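Local coordinates for protein dermonecrotic toxin (Pasteurella multocida, PDB 2EBF) that induces bone resorption, acts as a potent mitogen and is associated with severe atrophic rhinitis in pigs, the chain here being its C-terminal region, at residues A[209-221]-A[230-242]. Residues are numbered along the deposited sequence; the frame is centred on the assembly and turned at random.
Sequences DISVFDKIQTNYW and NEGSNSALLPGLL
Asn234, in the first turn of helix 234-248, reaches with its carboxamide into the bend of 209-221 and bonds to backbone on two sides of it. Its ND2 gives one hydrogen to Phe213 O and the other to Thr218 O, each at 2.8 Å, nearly straight and with both acceptors close to the amide plane. OD1 takes a weak bond from Tyr220 N (2.9 Å) and lies at the edges of the Tyr220 and Trp221 rings. With CG anti to its own carbonyl carbon (chi1 -70°), the amide points into the bend.

Beside it, Asp214 grips the start of the helix with both oxygens through their syn lone pairs: OD1 accepts from Ser235 N at 2.8 Å, and OD2 from Ser235 OG at 2.6 Å. Ser233 holds the N-cap position.

Trp221 lays one indole face over the peptide leading to the helix. Gly232 O sits 3.2 Å above the ring plane, and Ser233 CA makes a CH-pi contact with the five-membered ring; Asn219 CB touches the opposite face near its rim. Leu237 CD1 packs against the Tyr220 carbonyl carbon and Trp221 N, and Leu237 CG lies near Trp221 CB. At the other end, Leu238 CD2 meets Phe213 CE2 and, tip to tip, Ile210 CD1 (3.8 Å each), with Leu261 also against Ile210 and Phe213, and Ile256 against Leu238.

Within the C2 region of the toxin, the loop after strand 205-207 is thus fastened to the helix that follows it. The Asp214 carboxylate at the helix N-terminus would be stabilised by the helix dipole, and the amide of the buried Asn234, held by two nearly straight bonds at ND2 and a weak one at OD1, would restrain the shape of the bend.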
# COMPACT_ATOMS: atom_id res chain seq x y z
N ASP A 209 -19.68 -5.43 28.15
CA ASP A 209 -20.81 -5.73 29.02
C ASP A 209 -21.84 -6.58 28.29
O ASP A 209 -22.56 -6.10 27.42
CB ASP A 209 -21.45 -4.43 29.54
CG ASP A 209 -22.44 -4.67 30.66
OD1 ASP A 209 -22.75 -3.69 31.37
OD2 ASP A 209 -22.92 -5.81 30.85
N ILE A 210 -21.90 -7.85 28.67
CA ILE A 210 -22.82 -8.83 28.09
C ILE A 210 -24.31 -8.45 28.15
O ILE A 210 -25.10 -8.89 27.31
CB ILE A 210 -22.55 -10.25 28.71
CG1 ILE A 210 -21.27 -10.87 28.12
CG2 ILE A 210 -23.73 -11.19 28.54
CD1 ILE A 210 -21.01 -10.52 26.68
N SER A 211 -24.68 -7.62 29.12
CA SER A 211 -26.07 -7.16 29.29
C SER A 211 -26.62 -6.42 28.07
O SER A 211 -27.83 -6.30 27.90
CB SER A 211 -26.21 -6.29 30.54
OG SER A 211 -25.67 -5.00 30.35
N VAL A 212 -25.72 -5.91 27.23
CA VAL A 212 -26.08 -5.24 25.97
C VAL A 212 -26.92 -6.15 25.06
O VAL A 212 -27.70 -5.68 24.24
CB VAL A 212 -24.81 -4.73 25.21
CG1 VAL A 212 -25.19 -3.97 23.96
CG2 VAL A 212 -23.98 -3.83 26.11
N PHE A 213 -26.75 -7.46 25.23
CA PHE A 213 -27.52 -8.44 24.46
C PHE A 213 -29.00 -8.45 24.84
O PHE A 213 -29.85 -8.86 24.05
CB PHE A 213 -26.93 -9.83 24.62
CG PHE A 213 -25.70 -10.05 23.80
CD1 PHE A 213 -25.79 -10.17 22.42
CD2 PHE A 213 -24.46 -10.16 24.41
CE1 PHE A 213 -24.65 -10.38 21.65
CE2 PHE A 213 -23.31 -10.37 23.65
CZ PHE A 213 -23.41 -10.48 22.27
N ASP A 214 -29.30 -8.00 26.06
CA ASP A 214 -30.68 -7.96 26.56
C ASP A 214 -31.37 -6.67 26.14
O ASP A 214 -32.59 -6.54 26.27
CB ASP A 214 -30.69 -8.10 28.08
CG ASP A 214 -30.01 -9.37 28.55
OD1 ASP A 214 -29.96 -10.35 27.77
OD2 ASP A 214 -29.53 -9.39 29.70
N LYS A 215 -30.59 -5.72 25.63
CA LYS A 215 -31.11 -4.44 25.18
C LYS A 215 -31.71 -4.51 23.78
O LYS A 215 -32.46 -3.62 23.37
CB LYS A 215 -30.02 -3.37 25.23
CG LYS A 215 -29.96 -2.57 26.53
CD LYS A 215 -29.20 -3.30 27.64
CE LYS A 215 -28.67 -2.32 28.68
NZ LYS A 215 -28.14 -3.03 29.89
N ILE A 216 -31.38 -5.57 23.04
CA ILE A 216 -31.84 -5.71 21.65
C ILE A 216 -33.29 -6.21 21.57
O ILE A 216 -33.79 -6.84 22.50
CB ILE A 216 -30.90 -6.61 20.79
CG1 ILE A 216 -30.85 -8.04 21.33
CG2 ILE A 216 -29.50 -5.99 20.71
CD1 ILE A 216 -30.32 -9.05 20.35
N GLN A 217 -33.94 -5.91 20.44
CA GLN A 217 -35.36 -6.18 20.24
C GLN A 217 -35.75 -7.66 20.26
O GLN A 217 -36.74 -8.04 20.88
CB GLN A 217 -35.83 -5.52 18.94
CG GLN A 217 -37.34 -5.42 18.78
CD GLN A 217 -37.76 -4.43 17.70
OE1 GLN A 217 -37.09 -3.42 17.48
NE2 GLN A 217 -38.87 -4.72 17.03
N THR A 218 -34.95 -8.49 19.58
CA THR A 218 -35.26 -9.92 19.43
C THR A 218 -34.99 -10.72 20.70
O THR A 218 -33.90 -10.65 21.28
CB THR A 218 -34.50 -10.53 18.22
OG1 THR A 218 -34.71 -9.73 17.05
CG2 THR A 218 -34.97 -11.96 17.94
N ASN A 219 -36.00 -11.47 21.13
CA ASN A 219 -35.86 -12.39 22.25
C ASN A 219 -35.51 -13.78 21.73
O ASN A 219 -36.39 -14.64 21.57
CB ASN A 219 -37.15 -12.45 23.08
CG ASN A 219 -37.40 -11.17 23.85
OD1 ASN A 219 -36.49 -10.58 24.44
ND2 ASN A 219 -38.66 -10.74 23.87
N TYR A 220 -34.23 -13.99 21.48
CA TYR A 220 -33.74 -15.27 20.99
C TYR A 220 -34.00 -16.41 21.99
O TYR A 220 -34.01 -17.59 21.62
CB TYR A 220 -32.25 -15.18 20.62
CG TYR A 220 -31.96 -14.24 19.47
CD1 TYR A 220 -31.54 -12.93 19.71
CD2 TYR A 220 -32.09 -14.65 18.14
CE1 TYR A 220 -31.26 -12.06 18.66
CE2 TYR A 220 -31.82 -13.78 17.08
CZ TYR A 220 -31.40 -12.49 17.35
OH TYR A 220 -31.13 -11.62 16.32
N TRP A 221 -34.25 -16.04 23.24
CA TRP A 221 -34.50 -17.00 24.32
C TRP A 221 -35.91 -17.62 24.26
O TRP A 221 -36.14 -18.69 24.83
CB TRP A 221 -34.24 -16.37 25.69
CG TRP A 221 -34.95 -15.06 25.91
CD1 TRP A 221 -34.54 -13.82 25.50
CD2 TRP A 221 -36.18 -14.87 26.61
NE1 TRP A 221 -35.44 -12.87 25.90
CE2 TRP A 221 -36.46 -13.48 26.58
CE3 TRP A 221 -37.08 -15.73 27.26
CZ2 TRP A 221 -37.60 -12.94 27.18
CZ3 TRP A 221 -38.22 -15.19 27.85
CH2 TRP A 221 -38.47 -13.80 27.80
N ASN A 230 -34.12 -23.48 29.36
CA ASN A 230 -34.80 -22.75 30.45
C ASN A 230 -34.15 -21.42 30.83
O ASN A 230 -33.76 -21.22 31.99
CB ASN A 230 -34.94 -23.64 31.70
CG ASN A 230 -36.19 -24.49 31.67
OD1 ASN A 230 -36.30 -25.45 30.90
ND2 ASN A 230 -37.15 -24.16 32.54
N GLU A 231 -34.04 -20.52 29.86
CA GLU A 231 -33.40 -19.21 30.06
C GLU A 231 -34.33 -18.04 29.71
O GLU A 231 -35.10 -18.12 28.75
CB GLU A 231 -32.09 -19.10 29.27
CG GLU A 231 -31.10 -20.26 29.44
CD GLU A 231 -30.49 -20.36 30.84
OE1 GLU A 231 -30.54 -19.37 31.61
OE2 GLU A 231 -29.95 -21.43 31.18
N GLY A 232 -34.24 -16.96 30.48
CA GLY A 232 -35.15 -15.82 30.33
C GLY A 232 -34.61 -14.55 29.69
O GLY A 232 -35.32 -13.53 29.64
N SER A 233 -33.38 -14.59 29.19
CA SER A 233 -32.78 -13.44 28.48
C SER A 233 -31.78 -13.87 27.41
O SER A 233 -31.35 -15.03 27.39
CB SER A 233 -32.14 -12.45 29.47
OG SER A 233 -31.02 -13.03 30.12
N ASN A 234 -31.41 -12.95 26.53
CA ASN A 234 -30.40 -13.21 25.50
C ASN A 234 -29.05 -13.51 26.12
O ASN A 234 -28.40 -14.49 25.77
CB ASN A 234 -30.30 -12.05 24.51
CG ASN A 234 -31.52 -11.93 23.61
OD1 ASN A 234 -32.23 -12.91 23.36
ND2 ASN A 234 -31.77 -10.73 23.11
N SER A 235 -28.65 -12.67 27.08
CA SER A 235 -27.39 -12.85 27.80
C SER A 235 -27.31 -14.16 28.59
O SER A 235 -26.22 -14.64 28.90
CB SER A 235 -27.14 -11.66 28.74
OG SER A 235 -28.15 -11.55 29.73
N ALA A 236 -28.48 -14.73 28.90
CA ALA A 236 -28.56 -16.02 29.59
C ALA A 236 -28.33 -17.21 28.65
O ALA A 236 -27.80 -18.24 29.07
CB ALA A 236 -29.88 -16.15 30.32
N LEU A 237 -28.75 -17.06 27.39
CA LEU A 237 -28.52 -18.06 26.34
C LEU A 237 -27.03 -18.24 26.04
O LEU A 237 -26.57 -19.34 25.74
CB LEU A 237 -29.19 -17.64 25.03
CG LEU A 237 -30.70 -17.64 24.82
CD1 LEU A 237 -30.96 -17.22 23.40
CD2 LEU A 237 -31.32 -19.01 25.10
N LEU A 238 -26.31 -17.12 26.14
CA LEU A 238 -24.94 -16.99 25.65
C LEU A 238 -23.94 -18.06 26.12
O LEU A 238 -23.23 -18.62 25.28
CB LEU A 238 -24.43 -15.58 25.94
CG LEU A 238 -23.43 -14.91 24.99
CD1 LEU A 238 -24.02 -14.72 23.60
CD2 LEU A 238 -22.99 -13.58 25.58
N PRO A 239 -23.87 -18.35 27.44
CA PRO A 239 -22.90 -19.37 27.89
C PRO A 239 -23.17 -20.75 27.29
O PRO A 239 -22.22 -21.50 27.04
CB PRO A 239 -23.11 -19.41 29.41
CG PRO A 239 -23.76 -18.12 29.74
CD PRO A 239 -24.63 -17.81 28.58
N GLY A 240 -24.44 -21.06 27.06
CA GLY A 240 -24.85 -22.33 26.47
C GLY A 240 -24.42 -22.46 25.03
O GLY A 240 -23.85 -23.48 24.63
N LEU A 241 -24.67 -21.41 24.24
CA LEU A 241 -24.30 -21.38 22.82
C LEU A 241 -22.81 -21.63 22.61
O LEU A 241 -22.43 -22.38 21.71
CB LEU A 241 -24.71 -20.04 22.19
CG LEU A 241 -26.19 -19.68 22.21
CD1 LEU A 241 -26.36 -18.18 22.12
CD2 LEU A 241 -26.95 -20.36 21.10
N LEU A 242 -21.98 -21.02 23.44
CA LEU A 242 -20.53 -21.19 23.37
C LEU A 242 -20.06 -22.58 23.80
O LEU A 242 -19.35 -23.25 23.06
CB LEU A 242 -19.82 -20.10 24.18
CG LEU A 242 -20.05 -18.63 23.80
CD1 LEU A 242 -19.06 -17.76 24.54
CD2 LEU A 242 -19.96 -18.40 22.29